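Long-range contacts in transmembrane oligosaccharyl transferase (Archaeoglobus fulgidus, PDB 3WAJ), which is an archaeal membrane protein of the STT3/AglB oligosaccharyl transferase family, joining a helical membrane part with a zinc ion to core and peripheral domains: residues Lys501-Ala506 / Gly769-Phe774; Arg694-Ser699 / Ser830-Lys835; Asn796-Thr801 / Lys835-Tyr840. One frame throughout, in Å; residues are numbered along the deposited sequence.

Contact 1 of 3, residues Lys501-Ala506 / Gly769-Phe774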
ATOM      1  N   LYS A 501       2.942  15.790  -7.997  1.00 34.87           N
ATOM      2  CA  LYS A 501       3.097  16.204  -9.383  1.00 34.53           C
ATOM      3  C   LYS A 501       4.485  15.895  -9.950  1.00 37.48           C
ATOM      4  O   LYS A 501       4.618  15.546 -11.138  1.00 32.54           O
ATOM      5  CB  LYS A 501       2.738  17.684  -9.532  1.00 31.90           C
ATOM      6  CG  LYS A 501       2.944  18.226 -10.938  1.00 39.60           C
ATOM      7  CD  LYS A 501       1.944  19.357 -11.250  1.00 52.27           C
ATOM      8  CE  LYS A 501       2.262  20.015 -12.586  1.00 55.86           C
ATOM      9  NZ  LYS A 501       3.596  20.652 -12.530  1.00 58.83           N
ATOM     10  N   GLN A 502       5.507  16.000  -9.104  1.00 36.48           N
ATOM     11  CA  GLN A 502       6.868  15.676  -9.524  1.00 32.80           C
ATOM     12  C   GLN A 502       6.971  14.235 -10.015  1.00 36.30           C
ATOM     13  O   GLN A 502       7.489  13.978 -11.108  1.00 35.39           O
ATOM     14  CB  GLN A 502       7.866  15.928  -8.392  1.00 28.45           C
ATOM     15  CG  GLN A 502       8.024  17.391  -8.023  1.00 30.27           C
ATOM     16  CD  GLN A 502       7.265  17.742  -6.772  1.00 36.28           C
ATOM     17  OE1 GLN A 502       6.204  17.174  -6.501  1.00 41.97           O
ATOM     18  NE2 GLN A 502       7.818  18.660  -5.974  1.00 34.13           N
ATOM     19  N   TRP A 503       6.470  13.308  -9.199  1.00 28.14           N
ATOM     20  CA  TRP A 503       6.428  11.884  -9.551  1.00 32.70           C
ATOM     21  C   TRP A 503       5.563  11.597 -10.769  1.00 33.61           C
ATOM     22  O   TRP A 503       5.972  10.883 -11.683  1.00 35.63           O
ATOM     23  CB  TRP A 503       5.868  11.079  -8.392  1.00 27.75           C
ATOM     24  CG  TRP A 503       6.881  10.377  -7.547  1.00 27.69           C
ATOM     25  CD1 TRP A 503       7.247  10.692  -6.259  1.00 26.99           C
ATOM     26  CD2 TRP A 503       7.636   9.207  -7.904  1.00 26.34           C
ATOM     27  NE1 TRP A 503       8.183   9.791  -5.800  1.00 29.46           N
ATOM     28  CE2 TRP A 503       8.435   8.866  -6.785  1.00 22.53           C
ATOM     29  CE3 TRP A 503       7.706   8.410  -9.061  1.00 27.52           C
ATOM     30  CZ2 TRP A 503       9.304   7.778  -6.793  1.00 26.56           C
ATOM     31  CZ3 TRP A 503       8.553   7.322  -9.072  1.00 19.86           C
ATOM     32  CH2 TRP A 503       9.352   7.011  -7.944  1.00 26.54           C
ATOM     33  N   TYR A 504       4.353  12.137 -10.782  1.00 31.18           N
ATOM     34  CA  TYR A 504       3.461  11.853 -11.898  1.00 32.17           C
ATOM     35  C   TYR A 504       4.068  12.346 -13.202  1.00 34.39           C
ATOM     36  O   TYR A 504       4.006  11.644 -14.218  1.00 38.63           O
ATOM     37  CB  TYR A 504       2.057  12.435 -11.682  1.00 32.46           C
ATOM     38  CG  TYR A 504       1.090  12.072 -12.789  1.00 36.61           C
ATOM     39  CD1 TYR A 504       0.311  10.918 -12.712  1.00 27.90           C
ATOM     40  CD2 TYR A 504       0.963  12.886 -13.920  1.00 37.35           C
ATOM     41  CE1 TYR A 504      -0.571  10.578 -13.738  1.00 37.97           C
ATOM     42  CE2 TYR A 504       0.086  12.557 -14.954  1.00 38.33           C
ATOM     43  CZ  TYR A 504      -0.677  11.409 -14.859  1.00 46.22           C
ATOM     44  OH  TYR A 504      -1.535  11.112 -15.884  1.00 45.98           O
ATOM     45  N   ASP A 505       4.672  13.536 -13.184  1.00 34.44           N
ATOM     46  CA  ASP A 505       5.282  14.076 -14.413  1.00 34.88           C
ATOM     47  C   ASP A 505       6.520  13.294 -14.821  1.00 34.69           C
ATOM     48  O   ASP A 505       6.754  13.064 -16.007  1.00 40.07           O
ATOM     49  CB  ASP A 505       5.619  15.567 -14.273  1.00 35.55           C
ATOM     50  CG  ASP A 505       4.389  16.446 -14.318  1.00 39.46           C
ATOM     51  OD1 ASP A 505       3.317  15.918 -14.674  1.00 38.47           O
ATOM     52  OD2 ASP A 505       4.494  17.659 -14.000  1.00 42.06           O
ATOM     53  N   ALA A 506       7.307  12.883 -13.830  1.00 25.46           N
ATOM     54  CA  ALA A 506       8.506  12.096 -14.108  1.00 28.62           C
ATOM     55  C   ALA A 506       8.134  10.809 -14.854  1.00 30.04           C
ATOM     56  O   ALA A 506       8.762  10.438 -15.836  1.00 30.54           O
ATOM     57  CB  ALA A 506       9.264  11.778 -12.817  1.00 28.41           C
ATOM     58  N   GLY A 769      16.066  18.060  -7.462  1.00 37.33           N
ATOM     59  CA  GLY A 769      14.752  17.551  -7.816  1.00 34.41           C
ATOM     60  C   GLY A 769      14.272  16.459  -6.870  1.00 33.01           C
ATOM     61  O   GLY A 769      15.049  15.565  -6.460  1.00 34.68           O
ATOM     62  N   TYR A 770      12.984  16.525  -6.538  1.00 30.00           N
ATOM     63  CA  TYR A 770      12.318  15.505  -5.720  1.00 35.54           C
ATOM     64  C   TYR A 770      12.500  14.112  -6.335  1.00 36.28           C
ATOM     65  O   TYR A 770      12.826  13.148  -5.635  1.00 37.88           O
ATOM     66  CB  TYR A 770      10.827  15.830  -5.627  1.00 31.73           C
ATOM     67  CG  TYR A 770      10.069  15.121  -4.522  1.00 36.47           C
ATOM     68  CD1 TYR A 770       9.563  15.832  -3.445  1.00 32.79           C
ATOM     69  CD2 TYR A 770       9.818  13.747  -4.573  1.00 34.34           C
ATOM     70  CE1 TYR A 770       8.843  15.199  -2.441  1.00 27.30           C
ATOM     71  CE2 TYR A 770       9.103  13.109  -3.565  1.00 25.11           C
ATOM     72  CZ  TYR A 770       8.627  13.845  -2.503  1.00 29.12           C
ATOM     73  OH  TYR A 770       7.927  13.239  -1.496  1.00 37.71           O
ATOM     74  N   VAL A 771      12.276  14.018  -7.643  1.00 29.30           N
ATOM     75  CA  VAL A 771      12.415  12.751  -8.356  1.00 31.90           C
ATOM     76  C   VAL A 771      13.527  12.860  -9.386  1.00 31.10           C
ATOM     77  O   VAL A 771      13.592  13.840 -10.121  1.00 38.17           O
ATOM     78  CB  VAL A 771      11.111  12.357  -9.068  1.00 31.02           C
ATOM     79  CG1 VAL A 771      11.262  10.980  -9.723  1.00 27.49           C
ATOM     80  CG2 VAL A 771       9.957  12.339  -8.088  1.00 26.99           C
ATOM     81  N   LYS A 772      14.404  11.860  -9.428  1.00 34.52           N
ATOM     82  CA  LYS A 772      15.482  11.813 -10.418  1.00 37.57           C
ATOM     83  C   LYS A 772      15.474  10.484 -11.165  1.00 35.32           C
ATOM     84  O   LYS A 772      15.241   9.437 -10.570  1.00 32.52           O
ATOM     85  CB  LYS A 772      16.846  12.051  -9.760  1.00 31.54           C
ATOM     86  CG  LYS A 772      17.024  13.454  -9.225  1.00 33.47           C
ATOM     87  CD  LYS A 772      18.300  13.533  -8.411  1.00 34.59           C
ATOM     88  CE  LYS A 772      18.288  14.728  -7.481  1.00 27.84           C
ATOM     89  NZ  LYS A 772      19.648  14.967  -6.958  1.00 29.00           N
ATOM     90  N   ILE A 773      15.724  10.539 -12.468  1.00 29.00           N
ATOM     91  CA  ILE A 773      15.791   9.338 -13.287  1.00 30.25           C
ATOM     92  C   ILE A 773      17.196   9.163 -13.865  1.00 30.22           C
ATOM     93  O   ILE A 773      17.773  10.089 -14.432  1.00 39.42           O
ATOM     94  CB  ILE A 773      14.779   9.407 -14.434  1.00 31.96           C
ATOM     95  CG1 ILE A 773      13.371   9.560 -13.875  1.00 27.21           C
ATOM     96  CG2 ILE A 773      14.849   8.173 -15.322  1.00 37.73           C
ATOM     97  CD1 ILE A 773      12.316   9.769 -14.958  1.00 27.73           C
ATOM     98  N   PHE A 774      17.742   7.967 -13.734  1.00 31.08           N
ATOM     99  CA  PHE A 774      19.043   7.665 -14.304  1.00 28.60           C
ATOM    100  C   PHE A 774      18.930   6.529 -15.325  1.00 36.23           C
ATOM    101  O   PHE A 774      18.032   5.681 -15.233  1.00 37.08           O
ATOM    102  CB  PHE A 774      20.011   7.260 -13.197  1.00 30.49           C
ATOM    103  CG  PHE A 774      20.201   8.318 -12.144  1.00 32.82           C
ATOM    104  CD1 PHE A 774      21.318   9.151 -12.175  1.00 33.38           C
ATOM    105  CD2 PHE A 774      19.264   8.487 -11.124  1.00 28.68           C
ATOM    106  CE1 PHE A 774      21.506  10.149 -11.207  1.00 28.16           C
ATOM    107  CE2 PHE A 774      19.447   9.482 -10.144  1.00 29.36           C
ATOM    108  CZ  PHE A 774      20.575  10.313 -10.193  1.00 23.78           C
TER
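Val771 meets the indole of Trp503 with one methyl: CG2 stands 3.6 Å from the centroid of the five-membered ring, only 9° off the ring normal, a CH-pi contact over the face. The other methyl, CG1, is anti to the backbone N of Val771 and rests on Ala506 CB at 3.8 Å, so the two branches serve successive turns of the helix. Tyr770 meets the same indole rim to rim, planes at 69°, with CE2 4.1 Å from Trp503 CD1; its CB lies 4.0 Å from Gln502 CG. Farther along the strand, Ile773 CD1 reaches Ala506 O at 3.7 Å. No hydrogen bond joins 501-506 to 769-774. The polar ends are held from outside: Trp503 NE1 bonds to Asp611 and Gln502 NE2 to the carbonyl of Tyr701, while Tyr553 stacks on the indole and Trp556 meets it edge-to-face. The segment axes approach to 8.8 Å at 25°, the helix running nearly parallel to strand 771-774. This is apolar helix-on-sheet packing, as in alpha/beta folds, with the first helix of the AglB core range laid against the mixed sheet.

Contact 2 of 3, residues Arg694-Ser699 / Ser830-Lys835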
ATOM      1  N   ARG A 694      23.945   7.609 -15.684  1.00 40.98           N
ATOM      2  CA  ARG A 694      23.924   9.048 -16.000  1.00 41.65           C
ATOM      3  C   ARG A 694      22.538   9.554 -15.652  1.00 40.31           C
ATOM      4  O   ARG A 694      21.560   8.801 -15.755  1.00 38.68           O
ATOM      5  CB  ARG A 694      24.232   9.302 -17.493  1.00 42.50           C
ATOM      6  CG  ARG A 694      23.377   8.484 -18.480  1.00 39.68           C
ATOM      7  CD  ARG A 694      23.641   8.903 -19.904  1.00 41.99           C
ATOM      8  NE  ARG A 694      22.844   8.177 -20.896  1.00 43.01           N
ATOM      9  CZ  ARG A 694      22.988   8.308 -22.216  1.00 42.99           C
ATOM     10  NH1 ARG A 694      23.902   9.129 -22.706  1.00 45.84           N
ATOM     11  NH2 ARG A 694      22.227   7.615 -23.041  1.00 34.73           N
ATOM     12  N   MET A 695      22.432  10.802 -15.219  1.00 36.25           N
ATOM     13  CA  MET A 695      21.114  11.370 -14.987  1.00 34.13           C
ATOM     14  C   MET A 695      20.522  11.733 -16.347  1.00 34.15           C
ATOM     15  O   MET A 695      21.242  12.186 -17.239  1.00 34.67           O
ATOM     16  CB  MET A 695      21.223  12.594 -14.083  1.00 37.81           C
ATOM     17  CG  MET A 695      19.918  13.346 -13.838  1.00 42.64           C
ATOM     18  SD  MET A 695      20.099  14.414 -12.408  1.00 42.55           S
ATOM     19  CE  MET A 695      18.974  15.647 -12.899  1.00 91.91           C
ATOM     20  N   ILE A 696      19.223  11.514 -16.524  1.00 32.24           N
ATOM     21  CA  ILE A 696      18.594  11.881 -17.792  1.00 36.45           C
ATOM     22  C   ILE A 696      17.453  12.871 -17.623  1.00 38.35           C
ATOM     23  O   ILE A 696      17.045  13.526 -18.591  1.00 41.85           O
ATOM     24  CB  ILE A 696      18.105  10.657 -18.577  1.00 32.33           C
ATOM     25  CG1 ILE A 696      17.078   9.874 -17.767  1.00 36.63           C
ATOM     26  CG2 ILE A 696      19.274   9.777 -18.962  1.00 26.46           C
ATOM     27  CD1 ILE A 696      16.564   8.632 -18.488  1.00 37.92           C
ATOM     28  N   TYR A 697      16.953  12.970 -16.390  1.00 33.28           N
ATOM     29  CA  TYR A 697      15.808  13.822 -16.050  1.00 32.16           C
ATOM     30  C   TYR A 697      15.694  14.005 -14.533  1.00 29.62           C
ATOM     31  O   TYR A 697      15.939  13.062 -13.774  1.00 30.29           O
ATOM     32  CB  TYR A 697      14.518  13.178 -16.590  1.00 30.88           C
ATOM     33  CG  TYR A 697      13.212  13.868 -16.217  1.00 35.76           C
ATOM     34  CD1 TYR A 697      12.605  13.655 -14.976  1.00 32.39           C
ATOM     35  CD2 TYR A 697      12.549  14.687 -17.131  1.00 32.78           C
ATOM     36  CE1 TYR A 697      11.387  14.269 -14.648  1.00 33.55           C
ATOM     37  CE2 TYR A 697      11.341  15.300 -16.810  1.00 31.82           C
ATOM     38  CZ  TYR A 697      10.768  15.087 -15.570  1.00 34.30           C
ATOM     39  OH  TYR A 697       9.578  15.692 -15.253  1.00 36.39           O
ATOM     40  N   GLU A 698      15.312  15.200 -14.090  1.00 34.65           N
ATOM     41  CA  GLU A 698      14.835  15.384 -12.709  1.00 37.33           C
ATOM     42  C   GLU A 698      13.587  16.260 -12.698  1.00 36.27           C
ATOM     43  O   GLU A 698      13.365  17.062 -13.603  1.00 35.84           O
ATOM     44  CB  GLU A 698      15.908  15.992 -11.790  1.00 35.36           C
ATOM     45  CG  GLU A 698      16.210  17.477 -12.053  1.00 35.78           C
ATOM     46  CD  GLU A 698      17.157  18.091 -10.998  1.00 40.87           C
ATOM     47  OE1 GLU A 698      17.307  17.513  -9.893  1.00 41.83           O
ATOM     48  OE2 GLU A 698      17.755  19.162 -11.262  1.00 38.04           O
ATOM     49  N   SER A 699      12.766  16.093 -11.668  1.00 34.36           N
ATOM     50  CA  SER A 699      11.564  16.904 -11.496  1.00 30.55           C
ATOM     51  C   SER A 699      11.912  18.214 -10.834  1.00 32.92           C
ATOM     52  O   SER A 699      13.068  18.476 -10.496  1.00 39.07           O
ATOM     53  CB  SER A 699      10.595  16.196 -10.574  1.00 31.85           C
ATOM     54  OG  SER A 699      11.160  16.047  -9.284  1.00 26.79           O
ATOM     55  N   SER A 830      23.236  12.960 -26.797  1.00 67.32           N
ATOM     56  CA  SER A 830      22.048  12.220 -26.368  1.00 64.83           C
ATOM     57  C   SER A 830      20.814  13.126 -26.376  1.00 63.61           C
ATOM     58  O   SER A 830      20.912  14.340 -26.186  1.00 62.08           O
ATOM     59  CB  SER A 830      22.252  11.576 -24.993  1.00 69.47           C
ATOM     60  OG  SER A 830      22.430  12.552 -23.990  1.00 79.46           O
ATOM     61  N   ASP A 831      19.649  12.540 -26.617  1.00 71.01           N
ATOM     62  CA  ASP A 831      18.432  13.339 -26.721  1.00 76.78           C
ATOM     63  C   ASP A 831      17.803  13.658 -25.359  1.00 71.47           C
ATOM     64  O   ASP A 831      16.685  14.164 -25.271  1.00 70.85           O
ATOM     65  CB  ASP A 831      17.438  12.679 -27.684  1.00 81.71           C
ATOM     66  CG  ASP A 831      17.844  12.854 -29.147  1.00 90.27           C
ATOM     67  OD1 ASP A 831      19.020  13.196 -29.407  1.00 94.75           O
ATOM     68  OD2 ASP A 831      16.990  12.655 -30.037  1.00 92.17           O
ATOM     69  N   TYR A 832      18.559  13.392 -24.300  1.00 67.23           N
ATOM     70  CA  TYR A 832      18.095  13.621 -22.944  1.00 57.04           C
ATOM     71  C   TYR A 832      18.261  15.083 -22.510  1.00 56.24           C
ATOM     72  O   TYR A 832      19.265  15.728 -22.844  1.00 63.96           O
ATOM     73  CB  TYR A 832      18.808  12.654 -22.002  1.00 50.11           C
ATOM     74  CG  TYR A 832      18.356  11.213 -22.179  1.00 49.00           C
ATOM     75  CD1 TYR A 832      17.005  10.885 -22.191  1.00 51.20           C
ATOM     76  CD2 TYR A 832      19.279  10.182 -22.343  1.00 46.01           C
ATOM     77  CE1 TYR A 832      16.580   9.571 -22.341  1.00 53.25           C
ATOM     78  CE2 TYR A 832      18.870   8.862 -22.503  1.00 40.98           C
ATOM     79  CZ  TYR A 832      17.520   8.558 -22.501  1.00 56.70           C
ATOM     80  OH  TYR A 832      17.091   7.240 -22.657  1.00 58.60           O
ATOM     81  N   PRO A 833      17.249  15.612 -21.793  1.00 45.63           N
ATOM     82  CA  PRO A 833      17.200  16.989 -21.275  1.00 47.61           C
ATOM     83  C   PRO A 833      18.245  17.280 -20.195  1.00 52.84           C
ATOM     84  O   PRO A 833      18.529  18.441 -19.930  1.00 60.44           O
ATOM     85  CB  PRO A 833      15.779  17.106 -20.691  1.00 46.02           C
ATOM     86  CG  PRO A 833      15.311  15.701 -20.477  1.00 43.73           C
ATOM     87  CD  PRO A 833      16.008  14.864 -21.518  1.00 42.98           C
ATOM     88  N   VAL A 834      18.789  16.246 -19.559  1.00 50.18           N
ATOM     89  CA  VAL A 834      19.955  16.441 -18.706  1.00 49.36           C
ATOM     90  C   VAL A 834      21.177  16.193 -19.572  1.00 50.30           C
ATOM     91  O   VAL A 834      21.362  15.084 -20.079  1.00 52.01           O
ATOM     92  CB  VAL A 834      19.973  15.472 -17.507  1.00 49.78           C
ATOM     93  CG1 VAL A 834      21.315  15.529 -16.802  1.00 42.48           C
ATOM     94  CG2 VAL A 834      18.836  15.792 -16.539  1.00 45.73           C
ATOM     95  N   LYS A 835      21.999  17.221 -19.771  1.00 53.23           N
ATOM     96  CA  LYS A 835      23.188  17.076 -20.623  1.00 60.46           C
ATOM     97  C   LYS A 835      24.459  17.698 -20.046  1.00 57.74           C
ATOM     98  O   LYS A 835      24.400  18.611 -19.215  1.00 59.35           O
ATOM     99  CB  LYS A 835      22.942  17.558 -22.077  1.00 54.90           C
ATOM    100  CG  LYS A 835      22.164  18.849 -22.244  1.00 62.27           C
ATOM    101  CD  LYS A 835      20.829  18.609 -22.975  1.00 69.85           C
ATOM    102  CE  LYS A 835      21.018  18.081 -24.397  1.00 67.16           C
ATOM    103  NZ  LYS A 835      19.762  17.524 -25.005  1.00 59.44           N
TER
HETATM  104  O   HOH W   1      21.996  12.770 -19.902  1.00 47.31           O
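Ile696 has CG1 between its backbone N and carbonyl carbon (chi1 60°), which sets CG2 over the ring of Tyr832, whose CG is anti to its own carbonyl carbon (chi1 -70°); the two side chains lie side by side, pointing the same way. The Ile696 CG2 methyl is 3.6 Å from the ring centroid, a CH-pi contact over one face, while CD1 of Ile696 follows the same ring toward CE1. Arg694, its chain extended from CG to NE, comes to the ring from the edge; NH2 lies near the ring plane, 3.6 Å from Tyr832 CE2, and the guanidinium stands almost perpendicular to the ring. Beyond it, NH1 passes Ser830 CB.

Val834 lies against the backbone of 695-697. Its CG1 faces Met695 O, and its CG2 packs on Met695 CE at 3.6 Å and also lies against Tyr697 N. The one direct hydrogen bond across the contact, from Val834 N to Ile696 O, is weak, 3.4 Å long and bent to 146°. The ring of Pro833 covers the same carbonyl, with CG 3.4 Å from Ile696 O. A water donates to Met695 O; its approach to Val834 O is too short to be trusted, so a bridge there is doubtful. Ile696 and Tyr697 both face Ile773, a classic beta bulge in strand 693-698.

Arg694 is gripped by salt bridges to Glu775 and Glu855, and the hydroxyl of Tyr832 bonds with that of Tyr607. Two carboxylates close to one buried guanidinium would be expected to favour its charged form, whereas across 694-699 and 830-835 the union rests mainly on apolar and CH-pi contacts, supplemented by one weak backbone bond.

Contact 3 of 3, residues Asn796-Thr801 / Lys835-Tyr840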
ATOM      1  N   ASN A 796      36.456  15.203 -15.228  1.00 66.23           N
ATOM      2  CA  ASN A 796      35.585  16.256 -14.724  1.00 64.59           C
ATOM      3  C   ASN A 796      34.721  16.816 -15.858  1.00 60.69           C
ATOM      4  O   ASN A 796      35.192  16.971 -16.985  1.00 63.90           O
ATOM      5  CB  ASN A 796      36.443  17.365 -14.099  1.00 70.69           C
ATOM      6  CG  ASN A 796      35.628  18.562 -13.655  1.00 76.09           C
ATOM      7  OD1 ASN A 796      35.978  19.702 -13.951  1.00 81.02           O
ATOM      8  ND2 ASN A 796      34.545  18.311 -12.925  1.00 75.08           N
ATOM      9  N   ALA A 797      33.454  17.091 -15.563  1.00 55.40           N
ATOM     10  CA  ALA A 797      32.522  17.663 -16.538  1.00 47.99           C
ATOM     11  C   ALA A 797      31.374  18.353 -15.812  1.00 47.39           C
ATOM     12  O   ALA A 797      30.985  17.952 -14.714  1.00 48.88           O
ATOM     13  CB  ALA A 797      31.997  16.589 -17.481  1.00 45.17           C
ATOM     14  N   THR A 798      30.822  19.396 -16.415  1.00 48.93           N
ATOM     15  CA  THR A 798      29.688  20.073 -15.791  1.00 48.69           C
ATOM     16  C   THR A 798      28.391  19.580 -16.435  1.00 48.36           C
ATOM     17  O   THR A 798      28.296  19.474 -17.666  1.00 52.43           O
ATOM     18  CB  THR A 798      29.834  21.602 -15.883  1.00 44.98           C
ATOM     19  OG1 THR A 798      31.098  21.973 -15.327  1.00 52.43           O
ATOM     20  CG2 THR A 798      28.735  22.319 -15.115  1.00 34.36           C
ATOM     21  N   ILE A 799      27.407  19.260 -15.600  1.00 46.38           N
ATOM     22  CA  ILE A 799      26.141  18.694 -16.070  1.00 42.19           C
ATOM     23  C   ILE A 799      25.018  19.680 -15.766  1.00 39.69           C
ATOM     24  O   ILE A 799      24.981  20.245 -14.680  1.00 42.32           O
ATOM     25  CB  ILE A 799      25.846  17.343 -15.379  1.00 39.65           C
ATOM     26  CG1 ILE A 799      27.078  16.423 -15.409  1.00 32.34           C
ATOM     27  CG2 ILE A 799      24.605  16.659 -15.992  1.00 43.11           C
ATOM     28  CD1 ILE A 799      27.505  15.982 -16.816  1.00 36.47           C
ATOM     29  N   LYS A 800      24.110  19.893 -16.721  1.00 45.21           N
ATOM     30  CA  LYS A 800      22.945  20.757 -16.498  1.00 45.29           C
ATOM     31  C   LYS A 800      21.630  19.981 -16.633  1.00 45.64           C
ATOM     32  O   LYS A 800      21.388  19.312 -17.642  1.00 49.27           O
ATOM     33  CB  LYS A 800      22.940  21.928 -17.478  1.00 46.01           C
ATOM     34  CG  LYS A 800      21.927  23.035 -17.154  1.00 47.76           C
ATOM     35  CD  LYS A 800      21.966  24.125 -18.229  1.00 52.04           C
ATOM     36  CE  LYS A 800      20.944  25.220 -17.980  1.00 62.48           C
ATOM     37  NZ  LYS A 800      20.665  26.038 -19.216  1.00 72.32           N
ATOM     38  N   THR A 801      20.770  20.094 -15.624  1.00 38.67           N
ATOM     39  CA  THR A 801      19.514  19.354 -15.616  1.00 45.75           C
ATOM     40  C   THR A 801      18.427  20.176 -16.286  1.00 46.19           C
ATOM     41  O   THR A 801      18.570  21.386 -16.451  1.00 46.96           O
ATOM     42  CB  THR A 801      19.085  19.006 -14.177  1.00 42.05           C
ATOM     43  OG1 THR A 801      18.373  20.114 -13.605  1.00 38.19           O
ATOM     44  CG2 THR A 801      20.316  18.702 -13.321  1.00 37.26           C
ATOM     45  N   LYS A 835      21.999  17.221 -19.771  1.00 53.23           N
ATOM     46  CA  LYS A 835      23.188  17.076 -20.623  1.00 60.46           C
ATOM     47  C   LYS A 835      24.459  17.698 -20.046  1.00 57.74           C
ATOM     48  O   LYS A 835      24.400  18.611 -19.215  1.00 59.35           O
ATOM     49  CB  LYS A 835      22.942  17.558 -22.077  1.00 54.90           C
ATOM     50  CG  LYS A 835      22.164  18.849 -22.244  1.00 62.27           C
ATOM     51  CD  LYS A 835      20.829  18.609 -22.975  1.00 69.85           C
ATOM     52  CE  LYS A 835      21.018  18.081 -24.397  1.00 67.16           C
ATOM     53  NZ  LYS A 835      19.762  17.524 -25.005  1.00 59.44           N
ATOM     54  N   PRO A 836      25.620  17.175 -20.464  1.00 47.72           N
ATOM     55  CA  PRO A 836      26.852  17.859 -20.065  1.00 46.20           C
ATOM     56  C   PRO A 836      26.975  19.165 -20.852  1.00 53.32           C
ATOM     57  O   PRO A 836      26.573  19.216 -22.020  1.00 57.47           O
ATOM     58  CB  PRO A 836      27.963  16.864 -20.451  1.00 44.39           C
ATOM     59  CG  PRO A 836      27.341  15.914 -21.452  1.00 37.91           C
ATOM     60  CD  PRO A 836      25.860  15.900 -21.173  1.00 39.07           C
ATOM     61  N   ILE A 837      27.489  20.216 -20.215  1.00 55.01           N
ATOM     62  CA  ILE A 837      27.677  21.498 -20.896  1.00 54.80           C
ATOM     63  C   ILE A 837      29.147  21.858 -21.115  1.00 58.14           C
ATOM     64  O   ILE A 837      29.452  22.910 -21.670  1.00 60.98           O
ATOM     65  CB  ILE A 837      26.976  22.672 -20.178  1.00 51.78           C
ATOM     66  CG1 ILE A 837      27.507  22.847 -18.752  1.00 51.92           C
ATOM     67  CG2 ILE A 837      25.461  22.500 -20.207  1.00 47.84           C
ATOM     68  CD1 ILE A 837      26.838  24.002 -17.999  1.00 44.78           C
ATOM     69  N   THR A 838      30.047  20.996 -20.651  1.00 60.85           N
ATOM     70  CA  THR A 838      31.466  21.086 -20.998  1.00 57.53           C
ATOM     71  C   THR A 838      31.891  19.721 -21.513  1.00 57.41           C
ATOM     72  O   THR A 838      31.223  18.727 -21.248  1.00 60.75           O
ATOM     73  CB  THR A 838      32.359  21.441 -19.782  1.00 51.21           C
ATOM     74  OG1 THR A 838      32.519  20.282 -18.952  1.00 50.67           O
ATOM     75  CG2 THR A 838      31.767  22.601 -18.965  1.00 40.80           C
ATOM     76  N   PRO A 839      33.003  19.667 -22.256  1.00 63.60           N
ATOM     77  CA  PRO A 839      33.596  18.358 -22.554  1.00 61.31           C
ATOM     78  C   PRO A 839      34.206  17.797 -21.278  1.00 59.90           C
ATOM     79  O   PRO A 839      34.294  18.524 -20.284  1.00 64.89           O
ATOM     80  CB  PRO A 839      34.704  18.699 -23.554  1.00 61.08           C
ATOM     81  CG  PRO A 839      34.994  20.156 -23.329  1.00 58.76           C
ATOM     82  CD  PRO A 839      33.688  20.769 -22.958  1.00 59.78           C
ATOM     83  N   TYR A 840      34.617  16.536 -21.288  1.00 53.66           N
ATOM     84  CA  TYR A 840      35.328  15.995 -20.138  1.00 54.37           C
ATOM     85  C   TYR A 840      36.732  16.607 -20.061  1.00 60.19           C
ATOM     86  O   TYR A 840      37.444  16.679 -21.069  1.00 63.00           O
ATOM     87  CB  TYR A 840      35.448  14.474 -20.241  1.00 55.66           C
ATOM     88  CG  TYR A 840      34.163  13.680 -20.122  1.00 51.27           C
ATOM     89  CD1 TYR A 840      33.612  13.392 -18.884  1.00 44.62           C
ATOM     90  CD2 TYR A 840      33.534  13.175 -21.250  1.00 52.53           C
ATOM     91  CE1 TYR A 840      32.459  12.643 -18.777  1.00 45.00           C
ATOM     92  CE2 TYR A 840      32.378  12.428 -21.154  1.00 52.06           C
ATOM     93  CZ  TYR A 840      31.847  12.167 -19.918  1.00 51.26           C
ATOM     94  OH  TYR A 840      30.697  11.419 -19.821  1.00 53.56           O
TER
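Thr798 and Thr838 meet where the antiparallel beta pairing of strand 792-800 with the interrupted strand 835-844 gives way to a loop, in the sheet of the long peripheral domain range. Their side chains cross obliquely, the CG2 methyl of Thr838 3.8 Å from Thr798 OG1. Ile837 slants over the same threonine, CD1 to Thr798 CG2, and sends its own CG2 to Lys800 CB. Away from this cluster, Ile799 and Pro836 form a non-hydrogen-bonded pair; Ile799 CD1 reaches Pro836 CB at 3.8 Å. Ala797 CB touches Tyr840 CD1, approaching the ring obliquely, while the tyrosine hydroxyl bonds to the carbonyl of Tyr826. Thr798 OG1 and Asn796 ND2 are both held by Glu808 of the adjoining strand 806-814.

Lys800 and Lys835 form the hydrogen-bonded pair: Lys800 N to Lys835 O is 2.8 Å and almost straight at 178°, and Lys835 N returns a bond to Lys800 O. Ile837 N bonds to Thr798 O, but the N of that same Thr798 goes to a side chain. With Thr838 OG1 set between its own backbone N and carbonyl carbon (chi1 76°), that hydroxyl accepts from Thr798 N at 3.2 Å and donates to Pro839 O at 2.8 Å.

How the contacts relate
The three contacts follow one another from the core region outward to the C-terminal peripheral domain. Contacts 1 and 2 have centres 12 Å apart and share the mixed sheet in which strands 771-776 and 693-698 are neighbours; Ser699 OG and Glu698 OE1 of contact 2 bond to Val771 N and Gly769 N of contact 1. Contacts 2 and 3, centres 11 Å apart, share Lys835, and Glu698 OE2 also bonds to Thr801 OG1. Contacts 1 and 3, centres 21 Å apart, do not touch, and along the chain contact 1 closes before contact 3 opens. The segments of contact 2 alternate with those of both others, linking the mixed sheet to the antiparallel peripheral one.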